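Local structure of arginase (RocF) (Helicobacter pylori, 4G3H) at residues Asn69-Pro72 with Cys73-Val77; Ser89-Ala92 with Asn93-Gly96; Gln217-Lys220 with Glu221-Ala225. The protein probably catalyses the manganese-dependent hydrolysis of L-arginine to L-ornithine and urea, the urea-forming step of arginine breakdown. All coordinates share one frame; numbering follows the deposited sequence.

Interaction 1. Residues Asn69-Pro72 with Cys73-Val77; sequences NLIP and CMKEV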
ATOM      1  N   ASN A  69      -8.634  15.547  -7.901  1.00 32.94           N
ATOM      2  CA  ASN A  69      -8.680  15.552  -6.440  1.00 31.88           C
ATOM      3  C   ASN A  69      -7.612  14.742  -5.717  1.00 29.56           C
ATOM      4  O   ASN A  69      -6.698  15.302  -5.113  1.00 28.84           O
ATOM      5  CB  ASN A  69     -10.048  15.070  -5.944  1.00 40.25           C
ATOM      6  CG  ASN A  69     -11.154  16.056  -6.224  1.00 43.85           C
ATOM      7  OD1 ASN A  69     -11.560  16.243  -7.370  1.00 48.70           O
ATOM      8  ND2 ASN A  69     -11.650  16.697  -5.172  1.00 44.11           N
ATOM      9  N   LEU A  70      -7.745  13.420  -5.768  1.00 24.08           N
ATOM     10  CA  LEU A  70      -6.819  12.531  -5.082  1.00 21.66           C
ATOM     11  C   LEU A  70      -5.339  12.763  -5.356  1.00 19.90           C
ATOM     12  O   LEU A  70      -4.564  12.974  -4.423  1.00 19.03           O
ATOM     13  CB  LEU A  70      -7.164  11.073  -5.387  1.00 24.70           C
ATOM     14  CG  LEU A  70      -6.262  10.040  -4.707  1.00 25.42           C
ATOM     15  CD1 LEU A  70      -6.258  10.261  -3.198  1.00 24.05           C
ATOM     16  CD2 LEU A  70      -6.757   8.639  -5.041  1.00 28.94           C
ATOM     17  N   ILE A  71      -4.938  12.718  -6.622  1.00 23.00           N
ATOM     18  CA  ILE A  71      -3.528  12.904  -6.959  1.00 23.70           C
ATOM     19  C   ILE A  71      -2.983  14.268  -6.533  1.00 23.37           C
ATOM     20  O   ILE A  71      -1.922  14.352  -5.921  1.00 25.60           O
ATOM     21  CB  ILE A  71      -3.280  12.648  -8.480  1.00 20.84           C
ATOM     22  CG1 ILE A  71      -3.512  11.159  -8.785  1.00 21.32           C
ATOM     23  CG2 ILE A  71      -1.853  13.018  -8.865  1.00 19.80           C
ATOM     24  CD1 ILE A  71      -3.312  10.771 -10.262  1.00 20.28           C
ATOM     25  N   PRO A  72      -3.707  15.357  -6.834  1.00 27.02           N
ATOM     26  CA  PRO A  72      -3.192  16.670  -6.426  1.00 26.42           C
ATOM     27  C   PRO A  72      -2.995  16.781  -4.909  1.00 26.79           C
ATOM     28  O   PRO A  72      -2.004  17.349  -4.446  1.00 25.36           O
ATOM     29  CB  PRO A  72      -4.256  17.636  -6.953  1.00 27.77           C
ATOM     30  CG  PRO A  72      -4.733  16.943  -8.201  1.00 27.82           C
ATOM     31  CD  PRO A  72      -4.869  15.498  -7.732  1.00 28.74           C
ATOM     32  N   CYS A  73      -3.939  16.236  -4.141  1.00 21.63           N
ATOM     33  CA  CYS A  73      -3.852  16.275  -2.681  1.00 21.27           C
ATOM     34  C   CYS A  73      -2.663  15.469  -2.168  1.00 21.17           C
ATOM     35  O   CYS A  73      -1.931  15.921  -1.283  1.00 21.07           O
ATOM     36  CB  CYS A  73      -5.138  15.728  -2.039  1.00 27.45           C
ATOM     37  SG  CYS A  73      -6.574  16.824  -2.147  1.00 29.92           S
ATOM     38  N   MET A  74      -2.474  14.270  -2.713  1.00 19.05           N
ATOM     39  CA  MET A  74      -1.362  13.441  -2.280  1.00 20.10           C
ATOM     40  C   MET A  74      -0.019  14.053  -2.681  1.00 20.59           C
ATOM     41  O   MET A  74       0.976  13.878  -1.977  1.00 22.66           O
ATOM     42  CB  MET A  74      -1.489  12.018  -2.842  1.00 23.16           C
ATOM     43  CG  MET A  74      -2.633  11.198  -2.241  1.00 23.32           C
ATOM     44  SD  MET A  74      -2.676  11.210  -0.418  1.00 21.29           S
ATOM     45  CE  MET A  74      -1.055  10.507  -0.016  1.00 19.07           C
ATOM     46  N   LYS A  75       0.023  14.765  -3.805  1.00 27.50           N
ATOM     47  CA  LYS A  75       1.273  15.396  -4.221  1.00 28.37           C
ATOM     48  C   LYS A  75       1.647  16.439  -3.177  1.00 28.19           C
ATOM     49  O   LYS A  75       2.816  16.580  -2.828  1.00 29.74           O
ATOM     50  CB  LYS A  75       1.138  16.064  -5.591  1.00 25.82           C
ATOM     51  CG  LYS A  75       0.979  15.095  -6.743  1.00 28.92           C
ATOM     52  CD  LYS A  75       1.167  15.792  -8.091  1.00 31.23           C
ATOM     53  CE  LYS A  75       2.580  16.351  -8.232  1.00 32.62           C
ATOM     54  NZ  LYS A  75       2.839  16.915  -9.587  1.00 33.71           N
ATOM     55  N   GLU A  76       0.650  17.164  -2.676  1.00 22.39           N
ATOM     56  CA  GLU A  76       0.895  18.174  -1.646  1.00 24.84           C
ATOM     57  C   GLU A  76       1.552  17.521  -0.438  1.00 24.05           C
ATOM     58  O   GLU A  76       2.459  18.084   0.171  1.00 24.87           O
ATOM     59  CB  GLU A  76      -0.412  18.833  -1.203  1.00 37.38           C
ATOM     60  CG  GLU A  76      -1.061  19.715  -2.252  1.00 42.50           C
ATOM     61  CD  GLU A  76      -2.315  20.411  -1.741  1.00 45.39           C
ATOM     62  OE1 GLU A  76      -2.915  21.193  -2.508  1.00 46.63           O
ATOM     63  OE2 GLU A  76      -2.702  20.180  -0.575  1.00 45.97           O
ATOM     64  N   VAL A  77       1.082  16.328  -0.087  1.00 25.97           N
ATOM     65  CA  VAL A  77       1.645  15.606   1.047  1.00 23.61           C
ATOM     66  C   VAL A  77       3.080  15.170   0.755  1.00 24.64           C
ATOM     67  O   VAL A  77       3.987  15.419   1.547  1.00 23.72           O
ATOM     68  CB  VAL A  77       0.801  14.347   1.390  1.00 20.43           C
ATOM     69  CG1 VAL A  77       1.535  13.491   2.425  1.00 18.97           C
ATOM     70  CG2 VAL A  77      -0.572  14.764   1.914  1.00 14.17           C
TER

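Interaction 2. Residues Ser89-Ala92 with Asn93-Gly96; sequences SEHA and NMFG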
ATOM      1  N   SER A  89      -7.000   2.857   3.364  1.00 15.94           N
ATOM      2  CA  SER A  89      -8.179   2.200   3.609  1.00 15.30           C
ATOM      3  C   SER A  89      -8.289   0.931   2.814  1.00 17.42           C
ATOM      4  O   SER A  89      -8.243   0.113   3.284  1.00 18.38           O
ATOM      5  CB  SER A  89      -9.396   3.053   3.331  1.00 19.41           C
ATOM      6  OG  SER A  89     -10.521   2.601   3.716  1.00 19.88           O
ATOM      7  N   GLU A  90      -8.318   1.006   1.562  1.00 17.73           N
ATOM      8  CA  GLU A  90      -8.335  -0.026   0.633  1.00 21.94           C
ATOM      9  C   GLU A  90      -7.195  -0.067  -0.322  1.00 20.92           C
ATOM     10  O   GLU A  90      -6.833   0.881  -0.703  1.00 19.88           O
ATOM     11  CB  GLU A  90      -9.718  -0.175   0.006  1.00 39.81           C
ATOM     12  CG  GLU A  90     -10.230   0.873  -0.755  1.00 47.12           C
ATOM     13  CD  GLU A  90     -11.653   0.626  -1.224  1.00 54.92           C
ATOM     14  OE1 GLU A  90     -12.620   0.582  -0.514  1.00 56.34           O
ATOM     15  OE2 GLU A  90     -11.820   0.565  -2.350  1.00 56.10           O
ATOM     16  N   HIS A  91      -6.607  -1.232  -0.568  1.00 20.19           N
ATOM     17  CA  HIS A  91      -5.451  -1.264  -1.440  1.00 20.32           C
ATOM     18  C   HIS A  91      -5.614  -0.648  -2.817  1.00 20.33           C
ATOM     19  O   HIS A  91      -4.644  -0.156  -3.384  1.00 20.98           O
ATOM     20  CB  HIS A  91      -4.908  -2.688  -1.579  1.00 17.75           C
ATOM     21  CG  HIS A  91      -3.431  -2.776  -1.360  1.00 18.54           C
ATOM     22  ND1 HIS A  91      -2.609  -1.671  -1.411  1.00 20.48           N
ATOM     23  CD2 HIS A  91      -2.631  -3.827  -1.077  1.00 16.59           C
ATOM     24  CE1 HIS A  91      -1.365  -2.038  -1.164  1.00 18.78           C
ATOM     25  NE2 HIS A  91      -1.351  -3.342  -0.957  1.00 19.80           N
ATOM     26  N   ALA A  92      -6.822  -0.655  -3.362  1.00 21.37           N
ATOM     27  CA  ALA A  92      -7.029  -0.076  -4.683  1.00 22.46           C
ATOM     28  C   ALA A  92      -6.595   1.388  -4.725  1.00 22.78           C
ATOM     29  O   ALA A  92      -6.190   1.878  -5.775  1.00 23.10           O
ATOM     30  CB  ALA A  92      -8.497  -0.202  -5.097  1.00 19.84           C
ATOM     31  N   ASN A  93      -6.665   2.079  -3.584  1.00 21.76           N
ATOM     32  CA  ASN A  93      -6.272   3.491  -3.522  1.00 20.44           C
ATOM     33  C   ASN A  93      -4.773   3.700  -3.714  1.00 19.89           C
ATOM     34  O   ASN A  93      -4.314   4.824  -3.922  1.00 19.13           O
ATOM     35  CB  ASN A  93      -6.690   4.117  -2.186  1.00 18.56           C
ATOM     36  CG  ASN A  93      -8.193   4.196  -2.021  1.00 19.12           C
ATOM     37  OD1 ASN A  93      -8.923   4.387  -2.992  1.00 18.70           O
ATOM     38  ND2 ASN A  93      -8.664   4.071  -0.782  1.00 16.28           N
ATOM     39  N   MET A  94      -4.015   2.611  -3.636  1.00 18.88           N
ATOM     40  CA  MET A  94      -2.570   2.675  -3.798  1.00 20.65           C
ATOM     41  C   MET A  94      -2.198   3.260  -5.163  1.00 20.30           C
ATOM     42  O   MET A  94      -1.173   3.917  -5.301  1.00 18.71           O
ATOM     43  CB  MET A  94      -1.966   1.274  -3.627  1.00 21.74           C
ATOM     44  CG  MET A  94      -0.454   1.194  -3.752  1.00 24.81           C
ATOM     45  SD  MET A  94       0.112   0.825  -5.439  1.00 30.05           S
ATOM     46  CE  MET A  94       1.911   0.841  -5.205  1.00 25.10           C
ATOM     47  N   PHE A  95      -3.036   3.033  -6.168  1.00 21.50           N
ATOM     48  CA  PHE A  95      -2.742   3.559  -7.497  1.00 23.11           C
ATOM     49  C   PHE A  95      -2.626   5.080  -7.495  1.00 22.94           C
ATOM     50  O   PHE A  95      -1.571   5.631  -7.818  1.00 22.47           O
ATOM     51  CB  PHE A  95      -3.818   3.147  -8.507  1.00 24.15           C
ATOM     52  CG  PHE A  95      -3.624   3.757  -9.865  1.00 24.39           C
ATOM     53  CD1 PHE A  95      -2.497   3.451 -10.621  1.00 25.97           C
ATOM     54  CD2 PHE A  95      -4.536   4.678 -10.366  1.00 26.83           C
ATOM     55  CE1 PHE A  95      -2.277   4.057 -11.856  1.00 25.49           C
ATOM     56  CE2 PHE A  95      -4.325   5.294 -11.606  1.00 26.33           C
ATOM     57  CZ  PHE A  95      -3.192   4.981 -12.348  1.00 25.71           C
ATOM     58  N   GLY A  96      -3.718   5.753  -7.138  1.00 18.83           N
ATOM     59  CA  GLY A  96      -3.712   7.205  -7.106  1.00 18.82           C
ATOM     60  C   GLY A  96      -2.625   7.760  -6.201  1.00 17.89           C
ATOM     61  O   GLY A  96      -1.961   8.738  -6.542  1.00 18.34           O
TER
HETATM   62  O   HOH W   1     -10.970   2.703  -3.840  1.00 30.66           O
HETATM   63  O   HOH W   2      -6.316   4.964  -6.829  1.00 34.62           O

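Interaction 3. Residues Gln217-Lys220 with Glu221-Ala225; sequences QKTK and ESLKA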
ATOM      1  N   GLN A 217      18.366  -9.696   2.231  1.00 29.92           N
ATOM      2  CA  GLN A 217      19.599  -9.515   1.473  1.00 29.81           C
ATOM      3  C   GLN A 217      19.315  -9.532  -0.028  1.00 30.54           C
ATOM      4  O   GLN A 217      19.847  -8.711  -0.785  1.00 30.08           O
ATOM      5  CB  GLN A 217      20.598 -10.613   1.848  1.00 39.15           C
ATOM      6  CG  GLN A 217      22.034 -10.336   1.433  1.00 39.93           C
ATOM      7  CD  GLN A 217      22.507  -8.968   1.874  1.00 42.76           C
ATOM      8  OE1 GLN A 217      22.246  -8.536   2.999  1.00 44.46           O
ATOM      9  NE2 GLN A 217      23.212  -8.275   0.987  1.00 46.10           N
ATOM     10  N   LYS A 218      18.478 -10.471  -0.460  1.00 32.63           N
ATOM     11  CA  LYS A 218      18.120 -10.564  -1.870  1.00 33.10           C
ATOM     12  C   LYS A 218      17.275  -9.353  -2.266  1.00 33.11           C
ATOM     13  O   LYS A 218      17.257  -8.957  -3.434  1.00 33.25           O
ATOM     14  CB  LYS A 218      17.340 -11.851  -2.151  1.00 37.79           C
ATOM     15  CG  LYS A 218      18.153 -13.138  -2.040  1.00 39.83           C
ATOM     16  CD  LYS A 218      17.295 -14.344  -2.408  1.00 44.70           C
ATOM     17  CE  LYS A 218      18.005 -15.668  -2.138  1.00 49.32           C
ATOM     18  NZ  LYS A 218      17.118 -16.856  -2.369  1.00 50.61           N
ATOM     19  N   THR A 219      16.573  -8.772  -1.291  1.00 30.01           N
ATOM     20  CA  THR A 219      15.747  -7.590  -1.552  1.00 29.61           C
ATOM     21  C   THR A 219      16.664  -6.404  -1.845  1.00 28.84           C
ATOM     22  O   THR A 219      16.388  -5.606  -2.744  1.00 28.68           O
ATOM     23  CB  THR A 219      14.838  -7.246  -0.347  1.00 26.19           C
ATOM     24  OG1 THR A 219      13.876  -8.293  -0.162  1.00 24.24           O
ATOM     25  CG2 THR A 219      14.101  -5.931  -0.591  1.00 25.71           C
ATOM     26  N   LYS A 220      17.756  -6.301  -1.085  1.00 28.78           N
ATOM     27  CA  LYS A 220      18.740  -5.229  -1.265  1.00 28.98           C
ATOM     28  C   LYS A 220      19.335  -5.307  -2.660  1.00 29.75           C
ATOM     29  O   LYS A 220      19.518  -4.294  -3.332  1.00 29.61           O
ATOM     30  CB  LYS A 220      19.872  -5.362  -0.251  1.00 27.83           C
ATOM     31  CG  LYS A 220      19.478  -5.095   1.181  1.00 30.52           C
ATOM     32  CD  LYS A 220      20.647  -5.373   2.102  1.00 31.73           C
ATOM     33  CE  LYS A 220      20.346  -4.965   3.531  1.00 35.47           C
ATOM     34  NZ  LYS A 220      21.451  -5.376   4.449  1.00 38.15           N
ATOM     35  N   GLU A 221      19.643  -6.527  -3.084  1.00 31.80           N
ATOM     36  CA  GLU A 221      20.216  -6.764  -4.399  1.00 32.62           C
ATOM     37  C   GLU A 221      19.294  -6.227  -5.482  1.00 32.00           C
ATOM     38  O   GLU A 221      19.732  -5.494  -6.366  1.00 31.88           O
ATOM     39  CB  GLU A 221      20.465  -8.263  -4.591  1.00 46.99           C
ATOM     40  CG  GLU A 221      21.482  -8.820  -3.600  1.00 52.66           C
ATOM     41  CD  GLU A 221      21.635 -10.333  -3.666  1.00 57.94           C
ATOM     42  OE1 GLU A 221      22.508 -10.865  -2.944  1.00 60.35           O
ATOM     43  OE2 GLU A 221      20.890 -10.990  -4.426  1.00 59.80           O
ATOM     44  N   SER A 222      18.014  -6.576  -5.395  1.00 33.02           N
ATOM     45  CA  SER A 222      17.021  -6.126  -6.369  1.00 32.38           C
ATOM     46  C   SER A 222      16.824  -4.613  -6.358  1.00 32.51           C
ATOM     47  O   SER A 222      16.489  -4.013  -7.380  1.00 33.46           O
ATOM     48  CB  SER A 222      15.666  -6.787  -6.095  1.00 31.22           C
ATOM     49  OG  SER A 222      15.710  -8.189  -6.293  1.00 33.19           O
ATOM     50  N   LEU A 223      17.039  -4.001  -5.199  1.00 29.37           N
ATOM     51  CA  LEU A 223      16.831  -2.569  -5.028  1.00 28.62           C
ATOM     52  C   LEU A 223      18.094  -1.719  -4.954  1.00 28.32           C
ATOM     53  O   LEU A 223      18.022  -0.517  -4.701  1.00 28.31           O
ATOM     54  CB  LEU A 223      15.994  -2.342  -3.764  1.00 26.32           C
ATOM     55  CG  LEU A 223      14.500  -2.069  -3.948  1.00 27.64           C
ATOM     56  CD1 LEU A 223      13.904  -3.015  -4.982  1.00 25.02           C
ATOM     57  CD2 LEU A 223      13.802  -2.195  -2.606  1.00 27.06           C
ATOM     58  N   LYS A 224      19.245  -2.336  -5.182  1.00 28.02           N
ATOM     59  CA  LYS A 224      20.525  -1.633  -5.112  1.00 30.38           C
ATOM     60  C   LYS A 224      20.621  -0.358  -5.955  1.00 30.14           C
ATOM     61  O   LYS A 224      21.338   0.575  -5.591  1.00 30.44           O
ATOM     62  CB  LYS A 224      21.656  -2.585  -5.507  1.00 51.76           C
ATOM     63  CG  LYS A 224      21.488  -3.199  -6.887  1.00 56.40           C
ATOM     64  CD  LYS A 224      22.632  -4.136  -7.222  1.00 62.00           C
ATOM     65  CE  LYS A 224      22.474  -4.717  -8.619  1.00 63.92           C
ATOM     66  NZ  LYS A 224      23.635  -5.566  -9.004  1.00 64.37           N
ATOM     67  N   ALA A 225      19.894  -0.303  -7.066  1.00 35.21           N
ATOM     68  CA  ALA A 225      19.964   0.862  -7.940  1.00 35.60           C
ATOM     69  C   ALA A 225      18.885   1.937  -7.769  1.00 35.56           C
ATOM     70  O   ALA A 225      19.020   3.031  -8.323  1.00 36.49           O
ATOM     71  CB  ALA A 225      19.998   0.401  -9.395  1.00 38.38           C
TER
HETATM   72  O   HOH W   3      16.038 -10.874  -5.598  1.00 61.14           O

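Interaction 1. Residues Asn69-Pro72 with Cys73-Val77
Lys75 reaches back over the preceding turn to Ile71, with its aliphatic stem lying against a backbone carbonyl before the chain bends away to its amine. Its CB sits 3.5 Å from Ile71 O. CG stands beside the backbone N (chi1 -69°), and this brings it within 3.1 Å of Ile71 O. CD then passes the methyl branch of Ile71 at an oblique angle, CG2 of Ile71 being 4.2 Å from CD of Lys75. A bend at chi3 (63°) carries the chain away from the pair, and NZ ends in a hydrogen bond to Ser103 OG on helix 94-104. All of this lies on helix 59-78, one of the helices that flank the parallel sheet of the alpha/beta arginase fold, packed on strands 44-50, 2-8 and 84-87 and against helix 94-104. Pro72 has no N-H to give to the preceding turn and the helix is kinked there, but the bonds downstream are regular: Cys73 N to Asn69 O, Met74 N to Leu70 O (3.0 Å, N-H...O 164°) and Lys75 N to Ile71 O (2.9 Å). The bond from Glu76 N to Pro72 O is longer, at 3.2 Å, and its donor is tilted out of the carbonyl plane. Leu70 and Met74, one turn apart, run side by side in the same direction, with Leu70 CD1 3.9 Å from Met74 CG. Both press on Val48, and Met74 also meets Val4 and Ile86 of the neighbouring strands. On the more open side, CG of Glu76 lies 3.4 Å from Pro72 O, and the extended chain beyond it delivers OE2 to a salt bridge with Arg46.

Interaction 2. Residues Ser89-Ala92 with Asn93-Gly96
Glu90 and Asn93 are brought together by two opposite first torsions: Glu90 CG stands between its own backbone N and carbonyl carbon (chi1 64°), whereas Asn93 CG lies beside its backbone N (chi1 -66°). They meet where the loop after strand 84-87 leads into helix 94-104 in the alpha/beta arginase fold, at the C-terminal end of the parallel strands, where the manganese ions lie. The two side chains cross, CG of Glu90 lying 3.6 Å from ND2 of Asn93, while carboxylate and amide planes differ by only 16°. Water 1 spans their oxygens, 2.7 Å from Glu90 OE2 and 2.8 Å from Asn93 OD1, although its protons must be shared among several acceptors. The other ends are held separately: Glu90 OE1 by a salt bridge to Arg15, Asn93 ND2 by Ser88 O. The backbone winds in tight turns of i+3 to i bonds, Asn93 N to Glu90 O and Met94 N to His91 O (2.8 Å); both donors sit above the plane of their carbonyls. This turn presents the imidazole of His91 to the metals. Its side chain comes within about 2 Å of a bound manganese ion, consistent with a ligand role beside Asp116, Asp120 and Asp234. The ring of Tyr114 lies nearly parallel to this imidazole. Met94 lies beside it and points the same way, its CB meeting the ring obliquely, and the Met94 side chain also touches Tyr230 and Ser232. Around the next turn, the bond from Phe95 N to Ala92 O is weak, and water 2 supplements it, accepting from Gly96 N at 2.7 Å and donating to Ala92 O at 3.3 Å.

Interaction 3. Residues Gln217-Lys220 with Glu221-Ala225
The carboxylate of Glu221 lies over the turn before it, with Gln217 and Lys218 both beneath it. Lys218 CA is 4.0 Å from Glu221 CD, and Gln217 O is 3.8 Å from the same carbon. The two oxygens diverge above different side chains: OE1 lies by the Gln217 chain, 4.4 Å from its CG, and OE2 by the root of Lys218, 4.2 Å from CG of that lysine. The lysine meets the carboxylate with carbon, its extended chain carrying the amine away to a long, weak ion pair with Glu214. Glu221 CG sits beside the backbone N (chi1 -63°), which folds the stem back so that CG comes 3.3 Å from Gln217 O. That carbonyl also accepts the N-H of Glu221. The contact lies at the C-terminal end of helix 212-223, which packs over strands 110-115, 179-182 and 202-203, at one end of the parallel sheet in the alpha/beta arginase fold. On its buried side Thr219 and Leu223 press against Val180 and Leu113, and Thr219 OG1 is tied to Val215 O within the helix. Ser222 faces another way: water 3 joins its OG (2.8 Å) to Lys218 O, and the same carbonyl takes the N-H of Ser222, so two donors grip one oxygen. Near the end of the helix the bonds are less straight. Leu223 N reaches Thr219 O at 3.0 Å with an N-H...O angle of only 135°, and has a weak second bond to Lys220 O. Beyond it, Leu223 O receives a hydrogen bond from Arg273 NH1.

In the fold
Interactions 1 and 2 are neighbours in the fold, their centres 13 Å apart: helix 59-78 packs on helix 94-104 where the latter begins. Ile71 CG1 lies 3.6 Å from Gly96 O, and Leu70 CD2 is 3.9 Å from Gly96 CA, at a place where the glycine brings no side chain between the helices. Interaction 2 is the one at the active site, its His91 side chain about 2 Å from manganese, whereas the other two lie away from the metal site. Interaction 3 stands apart, near the other end of the strand order, its centre 25 Å from that of interaction 2 and 30 Å from that of interaction 1, with nearest atoms about 13 and 20 Å away, respectively.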